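Local structure of variant surface glycoprotein MITat 1.13 (Trypanosoma brucei, 6Z8H) at residues A[40-48]-A[264-272]. The protein probably forms the dense coat on the parasite surface, whose switching among antigenically distinct variants lets the trypanosome evade the host immune response. Numbering follows the deposited sequence.
Sequences RLLKRLDLY and AHEALKAIR
Leu268 of helix 264-272 forks toward helix 40-48, with one methyl on Arg44 and the other on Tyr48. Leu268 CD1 lies over one face of the guanidinium, 3.7 Å from Arg44 CZ. Leu268 CD2 is 3.6 Å from Tyr48 CE1. Ile271 CG2 touches the same ring, 3.7 Å from Tyr48 CD2. Leu41 touches Ala264 and Leu268, and Leu45 touches Leu268, more loosely.

The polar ends lie along one side of this apolar strip. A bend at chi3 (65°) turns the Arg44 guanidinium across toward His265, and Arg44 NH1 donates to His265 ND1 at 2.9 Å. The bond lies in the planes of both groups, although these planes are turned 64° apart. Arg272 NH1 donates to Tyr48 OH at 2.8 Å, with the hydroxyl oxygen in the Arg272 guanidinium plane. One water accepts from Arg272 NH1, accepts weakly from Arg44 NH2 and donates to His265 O. Glu182 forms a salt bridge with Arg44 and a hydrogen bond with Tyr48 OH; Glu183 forms a salt bridge with Arg272. These acids probably offset the arginine charges.

The segments run nearly parallel, at 19°. Short helix 260-273 thus packs on the long helices 34-75 and 78-129, the core bundle of the VSG N-terminal domain. Ile116 of helix 78-129 touches Leu45, Ala264 and Leu268.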
# COMPACT_ATOMS: atom_id res chain seq x y z
N ARG A 40 16.43 4.09 5.91
CA ARG A 40 16.34 5.37 5.22
C ARG A 40 15.28 5.30 4.13
O ARG A 40 14.50 6.24 3.94
CB ARG A 40 17.69 5.77 4.63
CG ARG A 40 17.65 7.21 4.12
CD ARG A 40 18.87 7.61 3.28
NE ARG A 40 20.14 7.43 3.97
CZ ARG A 40 21.30 7.92 3.56
NH1 ARG A 40 21.37 8.62 2.44
NH2 ARG A 40 22.40 7.66 4.24
N LEU A 41 15.21 4.18 3.41
CA LEU A 41 14.25 4.07 2.31
C LEU A 41 12.82 4.06 2.83
O LEU A 41 11.91 4.68 2.23
CB LEU A 41 14.54 2.80 1.51
CG LEU A 41 13.85 2.66 0.15
CD1 LEU A 41 14.12 3.89 -0.72
CD2 LEU A 41 14.24 1.36 -0.56
N LEU A 42 12.58 3.40 3.97
CA LEU A 42 11.26 3.41 4.58
C LEU A 42 10.94 4.78 5.17
O LEU A 42 9.78 5.20 5.14
CB LEU A 42 11.16 2.34 5.66
CG LEU A 42 11.13 0.91 5.17
CD1 LEU A 42 11.23 -0.05 6.36
CD2 LEU A 42 9.85 0.61 4.41
N LYS A 43 11.94 5.50 5.67
CA LYS A 43 11.71 6.87 6.13
C LYS A 43 11.36 7.80 4.98
O LYS A 43 10.51 8.69 5.12
CB LYS A 43 12.95 7.39 6.87
CG LYS A 43 12.96 7.04 8.36
CD LYS A 43 14.21 7.53 9.07
CE LYS A 43 14.49 6.66 10.29
NZ LYS A 43 15.31 7.34 11.35
N ARG A 44 12.01 7.63 3.83
CA ARG A 44 11.66 8.41 2.65
C ARG A 44 10.26 8.06 2.16
O ARG A 44 9.48 8.96 1.78
CB ARG A 44 12.68 8.17 1.55
CG ARG A 44 14.08 8.69 1.87
CD ARG A 44 15.00 8.37 0.72
NE ARG A 44 14.61 9.07 -0.50
CZ ARG A 44 14.91 8.65 -1.72
NH1 ARG A 44 15.59 7.51 -1.90
NH2 ARG A 44 14.56 9.35 -2.78
N LEU A 45 9.91 6.78 2.16
CA LEU A 45 8.55 6.40 1.80
C LEU A 45 7.54 7.08 2.71
O LEU A 45 6.49 7.55 2.25
CB LEU A 45 8.39 4.90 1.92
CG LEU A 45 6.99 4.36 1.59
CD1 LEU A 45 6.61 4.73 0.16
CD2 LEU A 45 6.92 2.87 1.79
N ASP A 46 7.81 7.08 4.02
CA ASP A 46 6.90 7.67 4.99
C ASP A 46 6.64 9.14 4.72
O ASP A 46 5.54 9.64 5.01
CB ASP A 46 7.45 7.48 6.41
CG ASP A 46 6.41 7.81 7.47
OD1 ASP A 46 5.48 6.99 7.67
OD2 ASP A 46 6.49 8.90 8.08
N LEU A 47 7.59 9.86 4.10
CA LEU A 47 7.32 11.26 3.75
C LEU A 47 6.10 11.36 2.83
O LEU A 47 5.26 12.28 2.96
CB LEU A 47 8.50 11.88 3.02
CG LEU A 47 9.85 11.86 3.73
CD1 LEU A 47 10.90 12.44 2.80
CD2 LEU A 47 9.77 12.61 5.03
N TYR A 48 6.01 10.46 1.86
CA TYR A 48 4.93 10.49 0.88
C TYR A 48 3.67 9.85 1.43
O TYR A 48 2.58 10.37 1.20
CB TYR A 48 5.37 9.78 -0.41
CG TYR A 48 6.62 10.35 -1.03
CD1 TYR A 48 7.87 9.89 -0.64
CD2 TYR A 48 6.57 11.32 -2.02
CE1 TYR A 48 9.01 10.38 -1.21
CE2 TYR A 48 7.72 11.84 -2.58
CZ TYR A 48 8.95 11.36 -2.17
OH TYR A 48 10.13 11.83 -2.72
N ALA A 264 12.76 1.50 -6.96
CA ALA A 264 12.10 2.11 -5.82
C ALA A 264 12.37 3.61 -5.76
O ALA A 264 11.45 4.42 -5.60
CB ALA A 264 12.55 1.41 -4.54
N HIS A 265 13.64 4.00 -5.91
CA HIS A 265 14.02 5.41 -5.97
C HIS A 265 13.24 6.12 -7.07
O HIS A 265 12.74 7.23 -6.87
CB HIS A 265 15.52 5.49 -6.25
CG HIS A 265 16.16 6.81 -5.95
ND1 HIS A 265 16.24 7.34 -4.68
CD2 HIS A 265 16.89 7.64 -6.73
CE1 HIS A 265 16.95 8.45 -4.70
NE2 HIS A 265 17.38 8.64 -5.93
N GLU A 266 13.17 5.55 -8.25
CA GLU A 266 12.47 6.16 -9.40
C GLU A 266 10.98 6.29 -9.09
O GLU A 266 10.38 7.23 -9.62
CB GLU A 266 12.70 5.36 -10.68
CG GLU A 266 12.03 5.97 -11.90
CD GLU A 266 12.24 7.47 -12.08
OE1 GLU A 266 11.22 8.23 -12.05
OE2 GLU A 266 13.43 7.88 -12.23
N ALA A 267 10.39 5.40 -8.29
CA ALA A 267 8.96 5.49 -7.99
C ALA A 267 8.67 6.66 -7.07
O ALA A 267 7.63 7.32 -7.21
CB ALA A 267 8.48 4.19 -7.36
N LEU A 268 9.59 6.97 -6.16
CA LEU A 268 9.45 8.19 -5.37
C LEU A 268 9.56 9.43 -6.25
O LEU A 268 8.75 10.36 -6.13
CB LEU A 268 10.51 8.21 -4.27
CG LEU A 268 10.42 7.06 -3.26
CD1 LEU A 268 11.50 7.20 -2.21
CD2 LEU A 268 9.02 7.02 -2.62
N LYS A 269 10.50 9.44 -7.20
CA LYS A 269 10.61 10.58 -8.11
C LYS A 269 9.33 10.74 -8.93
O LYS A 269 8.90 11.87 -9.22
CB LYS A 269 11.81 10.43 -9.04
CG LYS A 269 12.01 11.62 -9.92
CD LYS A 269 13.34 11.60 -10.64
CE LYS A 269 13.61 12.92 -11.34
NZ LYS A 269 14.82 12.87 -12.20
N ALA A 270 8.68 9.63 -9.30
CA ALA A 270 7.45 9.72 -10.08
C ALA A 270 6.36 10.50 -9.35
O ALA A 270 5.56 11.20 -9.98
CB ALA A 270 6.93 8.33 -10.44
N ILE A 271 6.32 10.38 -8.02
CA ILE A 271 5.34 11.12 -7.25
C ILE A 271 5.64 12.60 -7.35
O ILE A 271 4.76 13.42 -7.61
CB ILE A 271 5.30 10.65 -5.79
CG1 ILE A 271 4.91 9.18 -5.68
CG2 ILE A 271 4.32 11.52 -4.98
CD1 ILE A 271 5.06 8.64 -4.28
N ARG A 272 6.91 12.97 -7.16
CA ARG A 272 7.31 14.37 -7.22
C ARG A 272 7.10 14.95 -8.62
O ARG A 272 6.61 16.07 -8.77
CB ARG A 272 8.77 14.51 -6.79
CG ARG A 272 9.06 13.90 -5.43
CD ARG A 272 10.38 14.40 -4.86
NE ARG A 272 11.47 14.12 -5.77
CZ ARG A 272 12.18 12.99 -5.77
NH1 ARG A 272 11.91 12.02 -4.90
NH2 ARG A 272 13.15 12.83 -6.65
O HOH W 1 13.69 9.65 -5.42